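Local coordinates for DNA ligase (Archaeoglobus fulgidus, PDB 3GDE), which probably seals nicks in double-stranded DNA during replication, recombination and repair, using ATP to join a 3'-hydroxyl to a 5'-phosphate, at residues Leu451-Pro456 with Leu462-Val467; Glu426-Val431 with Glu546-Leu551; Leu163-Leu168 with Glu496-Tyr501; Glu477-Met482 with Pro525-Leu530. All coordinates share one frame; numbering follows the deposited sequence.

All four reach the antiparallel sheet of the C-terminal OB-fold domain. Contact 1 is the hairpin of strands 446-454 and 461-467; contact 2 sets the neighbouring strand 428-437 against helix 542-550, about 10 Å away between centres, and L430 packs on C453 and V464. Contact 4, about 16 Å from contact 1 between centres, lays helix 473-483 against strand 526-530. Contact 3, about 22 Å from contact 2 between centres though V431 packs on P499, joins the N-terminal region to the loop after strand 494-497. Along the chain, 163-168 comes first, then 426-431, contact 1, contact 4 interleaved with 496-501, and last 546-551. Three contacts shape one domain; contact 3 brings it against the N-terminal domain in the closed enzyme.

Contact 1 of 4, residues Leu451-Pro456 with Leu462-Val467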
loop_
_atom_site.group_PDB
_atom_site.type_symbol
_atom_site.label_atom_id
_atom_site.label_comp_id
_atom_site.label_asym_id
_atom_site.label_seq_id
_atom_site.Cartn_x
_atom_site.Cartn_y
_atom_site.Cartn_z
ATOM N N LEU A 451 1.343 11.340 13.962
ATOM C CA LEU A 451 1.804 10.249 13.094
ATOM C C LEU A 451 1.438 8.884 13.646
ATOM O O LEU A 451 1.547 8.640 14.850
ATOM C CB LEU A 451 3.321 10.321 12.877
ATOM C CG LEU A 451 3.955 11.629 12.391
ATOM C CD1 LEU A 451 5.464 11.545 12.554
ATOM C CD2 LEU A 451 3.577 11.970 10.958
ATOM N N ALA A 452 1.008 7.989 12.760
ATOM C CA ALA A 452 0.543 6.676 13.192
ATOM C C ALA A 452 1.073 5.560 12.319
ATOM O O ALA A 452 1.224 5.722 11.109
ATOM C CB ALA A 452 -0.988 6.635 13.242
ATOM N N CYS A 453 1.367 4.432 12.954
ATOM C CA CYS A 453 1.706 3.211 12.246
ATOM C C CYS A 453 0.443 2.336 12.106
ATOM O O CYS A 453 -0.584 2.619 12.714
ATOM C CB CYS A 453 2.838 2.465 12.969
ATOM S SG CYS A 453 2.386 1.676 14.522
ATOM N N LEU A 454 0.538 1.272 11.314
ATOM C CA LEU A 454 -0.596 0.419 11.000
ATOM C C LEU A 454 -0.607 -0.918 11.760
ATOM O O LEU A 454 0.418 -1.584 11.890
ATOM C CB LEU A 454 -0.637 0.177 9.488
ATOM C CG LEU A 454 -1.703 -0.781 8.937
ATOM C CD1 LEU A 454 -3.073 -0.093 8.817
ATOM C CD2 LEU A 454 -1.236 -1.366 7.593
ATOM N N ASP A 455 -1.772 -1.290 12.281
ATOM C CA ASP A 455 -1.995 -2.635 12.787
ATOM C C ASP A 455 -2.611 -3.409 11.627
ATOM O O ASP A 455 -3.770 -3.186 11.283
ATOM C CB ASP A 455 -2.934 -2.598 13.996
ATOM C CG ASP A 455 -3.269 -3.994 14.551
ATOM O OD1 ASP A 455 -2.984 -5.019 13.898
ATOM O OD2 ASP A 455 -3.834 -4.061 15.659
ATOM N N PRO A 456 -1.827 -4.297 10.989
ATOM C CA PRO A 456 -2.294 -4.960 9.769
ATOM C C PRO A 456 -3.403 -6.014 9.973
ATOM O O PRO A 456 -4.020 -6.422 8.998
ATOM C CB PRO A 456 -1.020 -5.603 9.214
ATOM C CG PRO A 456 -0.205 -5.874 10.414
ATOM C CD PRO A 456 -0.466 -4.727 11.351
ATOM N N LEU A 462 -2.270 3.239 14.921
ATOM C CA LEU A 462 -1.784 3.437 16.279
ATOM C C LEU A 462 -0.769 4.582 16.308
ATOM O O LEU A 462 0.274 4.525 15.637
ATOM C CB LEU A 462 -1.187 2.138 16.844
ATOM C CG LEU A 462 -1.979 0.827 16.679
ATOM C CD1 LEU A 462 -1.223 -0.368 17.247
ATOM C CD2 LEU A 462 -3.342 0.923 17.336
ATOM N N LYS A 463 -1.097 5.627 17.074
ATOM C CA LYS A 463 -0.235 6.803 17.217
ATOM C C LYS A 463 1.146 6.440 17.728
ATOM O O LYS A 463 1.305 5.565 18.571
ATOM C CB LYS A 463 -0.855 7.858 18.131
ATOM C CG LYS A 463 -1.788 8.809 17.420
ATOM C CD LYS A 463 -1.765 10.183 18.087
ATOM C CE LYS A 463 -2.945 11.024 17.639
ATOM N NZ LYS A 463 -2.930 12.376 18.266
ATOM N N VAL A 464 2.140 7.148 17.217
ATOM C CA VAL A 464 3.521 6.783 17.444
ATOM C C VAL A 464 4.387 8.034 17.693
ATOM O O VAL A 464 5.507 7.946 18.186
ATOM C CB VAL A 464 3.991 5.868 16.280
ATOM C CG1 VAL A 464 5.164 6.432 15.519
ATOM C CG2 VAL A 464 4.224 4.460 16.769
ATOM N N GLY A 465 3.846 9.204 17.383
ATOM C CA GLY A 465 4.570 10.434 17.640
ATOM C C GLY A 465 3.981 11.662 16.986
ATOM O O GLY A 465 2.869 11.629 16.445
ATOM N N ARG A 466 4.750 12.744 17.052
ATOM C CA ARG A 466 4.364 14.036 16.515
ATOM C C ARG A 466 5.585 14.758 15.958
ATOM O O ARG A 466 6.632 14.782 16.596
ATOM C CB ARG A 466 3.713 14.876 17.607
ATOM C CG ARG A 466 3.019 16.084 17.066
ATOM C CD ARG A 466 3.701 17.334 17.503
ATOM N NE ARG A 466 3.165 17.809 18.772
ATOM C CZ ARG A 466 3.581 18.911 19.386
ATOM N NH1 ARG A 466 4.546 19.652 18.838
ATOM N NH2 ARG A 466 3.029 19.273 20.549
ATOM N N VAL A 467 5.431 15.360 14.781
ATOM C CA VAL A 467 6.549 15.961 14.058
ATOM C C VAL A 467 6.285 17.430 13.715
ATOM O O VAL A 467 5.180 17.788 13.313
ATOM C CB VAL A 467 6.944 15.125 12.787
ATOM C CG1 VAL A 467 5.824 15.094 11.744
ATOM C CG2 VAL A 467 8.244 15.628 12.174
#
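Strands 446-454 and 461-467 meet here as an antiparallel beta hairpin, with L451, A452 and C453 paired to residues L462-G465 in a largely buried part of the C-terminal domain. Two bonds fix the C453-L462 pair: C453 N gives to L462 O at 2.9 Å, and L462 N returns to C453 O at 2.8 Å. Between this pair and the next, A452 comes close to K463 in a non-hydrogen-bonded pair, where a methyl group fits easily. Beyond it the register slips by one residue. V464 and G465 both face L451, which makes a classic beta bulge: L451 O accepts V464 N at 2.9 Å, in the carbonyl plane, and takes a weak second bond from G465 N at 3.5 Å, while L451 N donates to G465 O. Glycine suits this position, since at its backbone angles a CB would press on the preceding carbonyl oxygen. A bulge is in keeping with the curled antiparallel sheet of an OB-fold.

Side chains on the L451 and C453 face close the contact. With CG anti to the carbonyl carbon (chi1 -52°), L451 brings CD1 obliquely across V467, 3.7 Å from its CG1. C453 SG meets V464 CG2 at 4.0 Å; a small, weakly polar thiol suits this spot, where C453 also touches I542 and V545 of helix 542-550. With an alanine here, the branch of L451 that meets V467 would be gone, which would probably open a gap beside that valine and weaken the packing on L430. K463, on the other face, turns its amine to a salt bridge with E450.

Contact 2 of 4, residues Glu426-Val431 with Glu546-Leu551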
loop_
_atom_site.group_PDB
_atom_site.type_symbol
_atom_site.label_atom_id
_atom_site.label_comp_id
_atom_site.label_asym_id
_atom_site.label_seq_id
_atom_site.Cartn_x
_atom_site.Cartn_y
_atom_site.Cartn_z
ATOM N N GLU A 426 17.145 3.590 9.754
ATOM C CA GLU A 426 15.894 3.501 9.010
ATOM C C GLU A 426 15.102 4.782 9.148
ATOM O O GLU A 426 15.201 5.463 10.165
ATOM C CB GLU A 426 15.042 2.329 9.512
ATOM C CG GLU A 426 15.667 0.964 9.295
ATOM C CD GLU A 426 16.000 0.711 7.852
ATOM O OE1 GLU A 426 17.200 0.684 7.530
ATOM O OE2 GLU A 426 15.065 0.561 7.033
ATOM N N THR A 427 14.349 5.119 8.104
ATOM C CA THR A 427 13.262 6.073 8.245
ATOM C C THR A 427 11.980 5.262 8.288
ATOM O O THR A 427 11.980 4.063 7.973
ATOM C CB THR A 427 13.208 7.133 7.124
ATOM O OG1 THR A 427 13.037 6.503 5.842
ATOM C CG2 THR A 427 14.463 7.996 7.131
ATOM N N LEU A 428 10.897 5.904 8.714
ATOM C CA LEU A 428 9.600 5.245 8.786
ATOM C C LEU A 428 8.615 5.990 7.937
ATOM O O LEU A 428 8.715 7.204 7.773
ATOM C CB LEU A 428 9.092 5.198 10.229
ATOM C CG LEU A 428 9.799 4.220 11.169
ATOM C CD1 LEU A 428 9.544 4.629 12.617
ATOM C CD2 LEU A 428 9.363 2.780 10.888
ATOM N N ASP A 429 7.660 5.268 7.375
ATOM C CA ASP A 429 6.561 5.950 6.753
ATOM C C ASP A 429 5.278 5.758 7.559
ATOM O O ASP A 429 4.867 4.632 7.858
ATOM C CB ASP A 429 6.472 5.601 5.279
ATOM C CG ASP A 429 7.312 6.559 4.410
ATOM O OD1 ASP A 429 8.467 6.229 4.021
ATOM O OD2 ASP A 429 6.801 7.676 4.148
ATOM N N LEU A 430 4.716 6.893 7.971
ATOM C CA LEU A 430 3.669 6.935 8.967
ATOM C C LEU A 430 2.497 7.768 8.458
ATOM O O LEU A 430 2.683 8.736 7.730
ATOM C CB LEU A 430 4.217 7.488 10.303
ATOM C CG LEU A 430 5.395 6.722 10.940
ATOM C CD1 LEU A 430 6.122 7.551 12.011
ATOM C CD2 LEU A 430 4.966 5.347 11.503
ATOM N N VAL A 431 1.290 7.367 8.831
ATOM C CA VAL A 431 0.081 8.064 8.393
ATOM C C VAL A 431 -0.075 9.367 9.182
ATOM O O VAL A 431 0.148 9.394 10.385
ATOM C CB VAL A 431 -1.200 7.177 8.570
ATOM C CG1 VAL A 431 -2.446 7.883 7.983
ATOM C CG2 VAL A 431 -1.002 5.828 7.909
ATOM N N GLU A 546 8.085 -2.310 16.556
ATOM C CA GLU A 546 8.519 -3.238 17.603
ATOM C C GLU A 546 9.901 -3.829 17.326
ATOM O O GLU A 546 10.763 -3.813 18.200
ATOM C CB GLU A 546 7.500 -4.372 17.773
ATOM C CG GLU A 546 6.268 -3.973 18.563
ATOM C CD GLU A 546 5.067 -4.919 18.369
ATOM O OE1 GLU A 546 5.153 -5.889 17.577
ATOM O OE2 GLU A 546 4.024 -4.667 19.018
ATOM N N ASN A 547 10.092 -4.362 16.120
ATOM C CA ASN A 547 11.376 -4.934 15.711
ATOM C C ASN A 547 12.484 -3.883 15.678
ATOM O O ASN A 547 13.601 -4.141 16.128
ATOM C CB ASN A 547 11.271 -5.624 14.337
ATOM C CG ASN A 547 10.408 -6.892 14.365
ATOM O OD1 ASN A 547 10.228 -7.531 15.407
ATOM N ND2 ASN A 547 9.871 -7.256 13.206
ATOM N N LEU A 548 12.172 -2.700 15.159
ATOM C CA LEU A 548 13.155 -1.615 15.132
ATOM C C LEU A 548 13.530 -1.142 16.536
ATOM O O LEU A 548 14.695 -0.823 16.790
ATOM C CB LEU A 548 12.698 -0.455 14.244
ATOM C CG LEU A 548 12.599 -0.759 12.734
ATOM C CD1 LEU A 548 11.979 0.410 11.973
ATOM C CD2 LEU A 548 13.944 -1.140 12.123
ATOM N N TYR A 549 12.551 -1.130 17.444
ATOM C CA TYR A 549 12.801 -0.835 18.860
ATOM C C TYR A 549 13.753 -1.852 19.504
ATOM O O TYR A 549 14.768 -1.471 20.073
ATOM C CB TYR A 549 11.493 -0.764 19.657
ATOM C CG TYR A 549 11.717 -0.643 21.144
ATOM C CD1 TYR A 549 11.905 0.602 21.739
ATOM C CD2 TYR A 549 11.764 -1.776 21.959
ATOM C CE1 TYR A 549 12.129 0.725 23.102
ATOM C CE2 TYR A 549 11.985 -1.669 23.328
ATOM C CZ TYR A 549 12.170 -0.415 23.890
ATOM O OH TYR A 549 12.384 -0.298 25.240
ATOM N N LYS A 550 13.411 -3.135 19.402
ATOM C CA LYS A 550 14.204 -4.235 19.973
ATOM C C LYS A 550 15.647 -4.246 19.486
ATOM O O LYS A 550 16.540 -4.728 20.183
ATOM C CB LYS A 550 13.555 -5.594 19.663
ATOM C CG LYS A 550 12.447 -5.982 20.632
ATOM C CD LYS A 550 12.068 -7.461 20.534
ATOM C CE LYS A 550 10.859 -7.694 19.635
ATOM N NZ LYS A 550 10.123 -8.962 19.983
ATOM N N LEU A 551 15.848 -3.707 18.287
ATOM C CA LEU A 551 17.130 -3.726 17.605
ATOM C C LEU A 551 18.057 -2.596 18.059
ATOM O O LEU A 551 19.240 -2.588 17.727
ATOM C CB LEU A 551 16.897 -3.658 16.096
ATOM C CG LEU A 551 18.051 -4.010 15.163
ATOM C CD1 LEU A 551 18.193 -5.517 15.015
ATOM C CD2 LEU A 551 17.812 -3.349 13.831
#
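E426, where the first segment opens, touches L548 through its aliphatic stem, CG lying 3.9 Å from L548 CD2 as the two side chains cross at about a right angle. The glutamate chain bends at its second torsion (chi2 -56°), which lays the methylene against the leucine and lets the carboxylate turn off to a salt bridge between OE2 and R544. A bound phosphate, probably from the crystallisation liquor, lies about 3 Å from the E426 side chain, and the side chain of K420, predicted to bind ATP, comes within about 4 Å of that of E426. A glutamate fits such a place because it offers methylenes to the apolar partner and charge to the basic surroundings.

L428 comes two residues on, again on the side that faces the helix, following the alternation of a strand, and supplies the fully apolar part of the contact: CD2 meets L548 CD1 at 3.7 Å, the two leucines sliding past each other in opposite directions. L548 therefore spends one methyl on each partner, CD1 on L428 and CD2 on E426, and a branched end suits this double role.

The small interface buries 119 Å² in all. Helix 542-550 packs L548 also against I510 of strand 509-512, while strand 428-437 has L428 and L430 on L522 of strand 520-523 and bonds its backbone to strands 446-454 and 502-506.

Contact 3 of 4, residues Leu163-Leu168 with Glu496-Tyr501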
loop_
_atom_site.group_PDB
_atom_site.type_symbol
_atom_site.label_atom_id
_atom_site.label_comp_id
_atom_site.label_asym_id
_atom_site.label_seq_id
_atom_site.Cartn_x
_atom_site.Cartn_y
_atom_site.Cartn_z
ATOM N N LEU A 163 -13.771 6.616 0.246
ATOM C CA LEU A 163 -12.722 7.222 1.068
ATOM C C LEU A 163 -11.732 6.191 1.627
ATOM O O LEU A 163 -10.793 6.555 2.328
ATOM C CB LEU A 163 -13.350 8.038 2.209
ATOM C CG LEU A 163 -14.129 9.277 1.735
ATOM C CD1 LEU A 163 -14.857 9.964 2.874
ATOM C CD2 LEU A 163 -13.229 10.255 0.994
ATOM N N ASN A 164 -11.963 4.912 1.316
ATOM C CA ASN A 164 -11.084 3.804 1.697
ATOM C C ASN A 164 -10.873 3.542 3.205
ATOM O O ASN A 164 -9.939 2.821 3.572
ATOM C CB ASN A 164 -9.728 3.884 0.964
ATOM C CG ASN A 164 -9.868 3.958 -0.574
ATOM O OD1 ASN A 164 -9.130 4.709 -1.227
ATOM N ND2 ASN A 164 -10.810 3.187 -1.151
ATOM N N GLU A 165 -11.726 4.109 4.060
ATOM C CA GLU A 165 -11.727 3.793 5.497
ATOM C C GLU A 165 -13.121 3.426 6.018
ATOM O O GLU A 165 -13.956 4.290 6.283
ATOM C CB GLU A 165 -11.007 4.870 6.370
ATOM C CG GLU A 165 -11.788 6.133 6.783
ATOM C CD GLU A 165 -11.409 6.723 8.189
ATOM O OE1 GLU A 165 -10.797 6.033 9.056
ATOM O OE2 GLU A 165 -11.763 7.901 8.436
ATOM N N MET A 166 -13.357 2.120 6.156
ATOM C CA MET A 166 -14.670 1.570 6.527
ATOM C C MET A 166 -14.988 1.727 8.016
ATOM O O MET A 166 -16.159 1.744 8.409
ATOM C CB MET A 166 -14.750 0.087 6.134
ATOM C CG MET A 166 -14.621 -0.192 4.646
ATOM S SD MET A 166 -15.827 0.730 3.674
ATOM C CE MET A 166 -17.255 -0.334 3.688
ATOM N N ARG A 167 -13.931 1.814 8.825
ATOM C CA ARG A 167 -13.997 2.038 10.286
ATOM C C ARG A 167 -14.670 0.900 11.041
ATOM O O ARG A 167 -15.430 1.131 11.973
ATOM C CB ARG A 167 -14.641 3.395 10.621
ATOM C CG ARG A 167 -13.879 4.587 10.044
ATOM C CD ARG A 167 -14.597 5.910 10.321
ATOM N NE ARG A 167 -14.690 6.209 11.748
ATOM C CZ ARG A 167 -14.044 7.203 12.360
ATOM N NH1 ARG A 167 -13.244 8.010 11.670
ATOM N NH2 ARG A 167 -14.199 7.388 13.671
ATOM N N LEU A 168 -14.356 -0.329 10.635
ATOM C CA LEU A 168 -14.988 -1.535 11.174
ATOM C C LEU A 168 -14.036 -2.305 12.066
ATOM O O LEU A 168 -14.432 -3.281 12.713
ATOM C CB LEU A 168 -15.447 -2.454 10.029
ATOM C CG LEU A 168 -16.280 -1.834 8.897
ATOM C CD1 LEU A 168 -16.447 -2.814 7.730
ATOM C CD2 LEU A 168 -17.628 -1.351 9.422
ATOM N N GLU A 496 -8.104 16.659 13.538
ATOM C CA GLU A 496 -7.940 15.274 13.132
ATOM C C GLU A 496 -8.260 15.162 11.646
ATOM O O GLU A 496 -9.106 15.899 11.133
ATOM C CB GLU A 496 -8.809 14.338 13.983
ATOM C CG GLU A 496 -8.422 14.333 15.478
ATOM C CD GLU A 496 -9.375 13.530 16.375
ATOM O OE1 GLU A 496 -9.162 13.528 17.616
ATOM O OE2 GLU A 496 -10.332 12.900 15.853
ATOM N N PHE A 497 -7.558 14.266 10.960
ATOM C CA PHE A 497 -7.757 14.038 9.531
ATOM C C PHE A 497 -8.305 12.656 9.222
ATOM O O PHE A 497 -8.074 11.703 9.968
ATOM C CB PHE A 497 -6.437 14.192 8.760
ATOM C CG PHE A 497 -5.732 15.474 9.018
ATOM C CD1 PHE A 497 -4.507 15.480 9.663
ATOM C CD2 PHE A 497 -6.296 16.684 8.632
ATOM C CE1 PHE A 497 -3.851 16.670 9.916
ATOM C CE2 PHE A 497 -5.645 17.880 8.888
ATOM C CZ PHE A 497 -4.424 17.875 9.529
ATOM N N ILE A 498 -9.035 12.577 8.110
ATOM C CA ILE A 498 -9.260 11.327 7.382
ATOM C C ILE A 498 -7.881 10.780 6.995
ATOM O O ILE A 498 -7.130 11.457 6.303
ATOM C CB ILE A 498 -10.078 11.568 6.083
ATOM C CG1 ILE A 498 -11.499 12.025 6.404
ATOM C CG2 ILE A 498 -10.088 10.318 5.183
ATOM C CD1 ILE A 498 -12.113 12.867 5.311
ATOM N N PRO A 499 -7.534 9.575 7.475
ATOM C CA PRO A 499 -6.238 8.976 7.125
ATOM C C PRO A 499 -6.077 8.823 5.607
ATOM O O PRO A 499 -6.943 8.253 4.947
ATOM C CB PRO A 499 -6.265 7.613 7.828
ATOM C CG PRO A 499 -7.690 7.398 8.256
ATOM C CD PRO A 499 -8.312 8.739 8.404
ATOM N N LYS A 500 -4.985 9.353 5.067
ATOM C CA LYS A 500 -4.831 9.499 3.624
ATOM C C LYS A 500 -3.349 9.620 3.244
ATOM O O LYS A 500 -2.821 8.842 2.452
ATOM C CB LYS A 500 -5.595 10.749 3.168
ATOM C CG LYS A 500 -6.350 10.628 1.865
ATOM C CD LYS A 500 -5.576 11.161 0.703
ATOM C CE LYS A 500 -6.505 11.846 -0.283
ATOM N NZ LYS A 500 -6.049 11.646 -1.686
ATOM N N TYR A 501 -2.677 10.590 3.843
ATOM C CA TYR A 501 -1.314 10.917 3.441
ATOM C C TYR A 501 -0.279 10.266 4.341
ATOM O O TYR A 501 -0.502 10.080 5.538
ATOM C CB TYR A 501 -1.138 12.436 3.346
ATOM C CG TYR A 501 -2.010 13.055 2.268
ATOM C CD1 TYR A 501 -3.064 13.912 2.600
ATOM C CD2 TYR A 501 -1.803 12.750 0.918
ATOM C CE1 TYR A 501 -3.878 14.467 1.622
ATOM C CE2 TYR A 501 -2.610 13.298 -0.081
ATOM C CZ TYR A 501 -3.649 14.158 0.278
ATOM O OH TYR A 501 -4.454 14.721 -0.710
#
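Van der Waals packing carries the meeting of E165 with P499 and I498, chiefly a carboxylate set against a proline ring. CG and CD of P499 lie above the plane of the E165 carboxylate, so that the group is met over one face: OE1 is 3.5 Å from P499 CG and OE2 is 3.6 Å from P499 CD. The glutamate chain reaches across the ring at about a right angle. Its CG stands between the backbone N and the carbonyl carbon (chi1 83°), and a bend at the next torsion carries the acid over to the proline. I498 adds a looser touch, CG2 to E165 OE2 at 4.4 Å, and rests its side chain on I66 of helix 66-77. Proline suits the loop after strand 494-497, offering a rigid hydrocarbon edge.

The charged interaction stays on the N-terminal side. R167 NH1 lies 3.6 Å from E165 OE2 in a salt bridge, the oxygen at the edge of the guanidinium and in its plane. N164, first to leave helical angles after helix 152-162, has the positive phi of a Schellman motif, which ends the helix and starts the loop that carries E165. With an alanine in place of E165, R167 would be likely to lose the carboxylate of its salt bridge, and the P499 ring the flat group packed on it.

Because E165 meets this loop through packing alone, with its salt bridge made within its own segment, the contact is light, consistent with an N-terminal DNA-binding domain and an OB-fold domain that close against each other yet could part.

Contact 4 of 4, residues Glu477-Met482 with Pro525-Leu530; sequences EELTEM and PRFVRL
M482 and L530 reach toward each other tip to tip, the thioether SD 3.7 Å from L530 CD2 and the methionine methyl CE close behind at 3.8 Å. A chi1 of 77° places the M482 chain over its own backbone, between N and C, and a bend at chi3 brings CE beside the same leucine methyl; a long, flexible side chain is suited to that. One helical turn earlier, L479 pushes a forked end into the notch between F527 and L530. CD2 rests 4.2 Å from L530 CD1, and CD1 comes obliquely to F527 CZ at 4.5 Å.

Residues three apart in a regular strand would face opposite ways. Here V528 and R529 both stand opposite E504 in a classic beta bulge, so F527 and L530 can both look to the helix. The fold is that of an OB domain, in which a helix between strands commonly packs at one end of the barrel; helix 473-483 takes that place between strands 461-467 and 487-491. The F527 ring, which makes one side of the notch, stacks on F471, meets F503 edge-to-face and has the backbone N of R529 over the centre of one face.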
loop_
_atom_site.group_PDB
_atom_site.type_symbol
_atom_site.label_atom_id
_atom_site.label_comp_id
_atom_site.label_asym_id
_atom_site.label_seq_id
_atom_site.Cartn_x
_atom_site.Cartn_y
_atom_site.Cartn_z
ATOM N N GLU A 477 2.744 25.335 3.415
ATOM C CA GLU A 477 1.728 25.873 2.514
ATOM C C GLU A 477 1.038 24.727 1.790
ATOM O O GLU A 477 -0.188 24.631 1.797
ATOM C CB GLU A 477 2.356 26.816 1.472
ATOM C CG GLU A 477 2.573 28.245 1.937
ATOM C CD GLU A 477 3.559 29.030 1.066
ATOM O OE1 GLU A 477 3.514 28.891 -0.185
ATOM O OE2 GLU A 477 4.379 29.794 1.638
ATOM N N GLU A 478 1.849 23.866 1.177
ATOM C CA GLU A 478 1.366 22.766 0.345
ATOM C C GLU A 478 0.594 21.712 1.144
ATOM O O GLU A 478 -0.433 21.219 0.688
ATOM C CB GLU A 478 2.530 22.127 -0.419
ATOM C CG GLU A 478 3.167 23.054 -1.458
ATOM C CD GLU A 478 4.534 22.570 -1.955
ATOM O OE1 GLU A 478 5.459 22.360 -1.124
ATOM O OE2 GLU A 478 4.690 22.411 -3.190
ATOM N N LEU A 479 1.087 21.391 2.337
ATOM C CA LEU A 479 0.496 20.356 3.179
ATOM C C LEU A 479 -0.809 20.810 3.817
ATOM O O LEU A 479 -1.718 19.996 4.019
ATOM C CB LEU A 479 1.479 19.911 4.262
ATOM C CG LEU A 479 2.732 19.168 3.797
ATOM C CD1 LEU A 479 3.691 19.020 4.962
ATOM C CD2 LEU A 479 2.407 17.808 3.147
ATOM N N THR A 480 -0.879 22.103 4.141
ATOM C CA THR A 480 -2.098 22.738 4.647
ATOM C C THR A 480 -3.213 22.670 3.594
ATOM O O THR A 480 -4.359 22.349 3.919
ATOM C CB THR A 480 -1.844 24.219 5.074
ATOM O OG1 THR A 480 -0.896 24.261 6.151
ATOM C CG2 THR A 480 -3.151 24.910 5.512
ATOM N N GLU A 481 -2.867 22.942 2.337
ATOM C CA GLU A 481 -3.859 22.928 1.269
ATOM C C GLU A 481 -4.391 21.525 0.990
ATOM O O GLU A 481 -5.577 21.358 0.713
ATOM C CB GLU A 481 -3.329 23.574 -0.013
ATOM C CG GLU A 481 -3.007 25.070 0.121
ATOM C CD GLU A 481 -4.228 25.920 0.449
ATOM O OE1 GLU A 481 -4.314 26.451 1.592
ATOM O OE2 GLU A 481 -5.113 26.037 -0.438
ATOM N N MET A 482 -3.527 20.517 1.084
ATOM C CA MET A 482 -3.971 19.147 0.849
ATOM C C MET A 482 -4.665 18.484 2.043
ATOM O O MET A 482 -5.392 17.513 1.864
ATOM C CB MET A 482 -2.851 18.271 0.270
ATOM C CG MET A 482 -1.793 17.789 1.248
ATOM S SD MET A 482 -0.554 16.844 0.334
ATOM C CE MET A 482 0.342 18.166 -0.478
ATOM N N PRO A 525 11.538 13.090 16.086
ATOM C CA PRO A 525 11.071 12.797 14.738
ATOM C C PRO A 525 11.341 14.002 13.835
ATOM O O PRO A 525 11.299 15.147 14.287
ATOM C CB PRO A 525 9.565 12.580 14.927
ATOM C CG PRO A 525 9.225 13.383 16.120
ATOM C CD PRO A 525 10.412 13.258 17.029
ATOM N N ARG A 526 11.639 13.745 12.570
ATOM C CA ARG A 526 12.010 14.820 11.668
ATOM C C ARG A 526 11.460 14.491 10.299
ATOM O O ARG A 526 11.660 13.389 9.799
ATOM C CB ARG A 526 13.546 15.005 11.635
ATOM C CG ARG A 526 14.060 16.061 10.644
ATOM C CD ARG A 526 15.567 16.370 10.840
ATOM N NE ARG A 526 15.782 17.242 11.995
ATOM C CZ ARG A 526 15.705 18.570 11.961
ATOM N NH1 ARG A 526 15.435 19.200 10.819
ATOM N NH2 ARG A 526 15.888 19.274 13.076
ATOM N N PHE A 527 10.772 15.458 9.700
ATOM C CA PHE A 527 10.139 15.277 8.403
ATOM C C PHE A 527 11.189 15.189 7.307
ATOM O O PHE A 527 12.061 16.047 7.208
ATOM C CB PHE A 527 9.157 16.423 8.142
ATOM C CG PHE A 527 8.464 16.364 6.787
ATOM C CD1 PHE A 527 7.398 15.483 6.561
ATOM C CD2 PHE A 527 8.851 17.222 5.758
ATOM C CE1 PHE A 527 6.761 15.440 5.320
ATOM C CE2 PHE A 527 8.208 17.190 4.511
ATOM C CZ PHE A 527 7.156 16.305 4.300
ATOM N N VAL A 528 11.105 14.134 6.502
ATOM C CA VAL A 528 11.955 13.974 5.329
ATOM C C VAL A 528 11.203 14.424 4.063
ATOM O O VAL A 528 11.623 15.369 3.394
ATOM C CB VAL A 528 12.473 12.516 5.205
ATOM C CG1 VAL A 528 13.461 12.385 4.053
ATOM C CG2 VAL A 528 13.127 12.064 6.525
ATOM N N ARG A 529 10.088 13.751 3.753
ATOM C CA ARG A 529 9.215 14.118 2.636
ATOM C C ARG A 529 7.836 13.457 2.706
ATOM O O ARG A 529 7.639 12.455 3.407
ATOM C CB ARG A 529 9.866 13.760 1.299
ATOM C CG ARG A 529 10.081 12.274 1.085
ATOM C CD ARG A 529 10.962 12.058 -0.132
ATOM N NE ARG A 529 12.113 11.244 0.233
ATOM C CZ ARG A 529 13.343 11.707 0.454
ATOM N NH1 ARG A 529 13.641 12.990 0.320
ATOM N NH2 ARG A 529 14.286 10.858 0.797
ATOM N N LEU A 530 6.899 14.016 1.940
ATOM C CA LEU A 530 5.596 13.410 1.721
ATOM C C LEU A 530 5.767 12.198 0.808
ATOM O O LEU A 530 6.426 12.292 -0.215
ATOM C CB LEU A 530 4.649 14.432 1.062
ATOM C CG LEU A 530 3.237 14.037 0.603
ATOM C CD1 LEU A 530 2.279 13.794 1.783
ATOM C CD2 LEU A 530 2.685 15.122 -0.302
#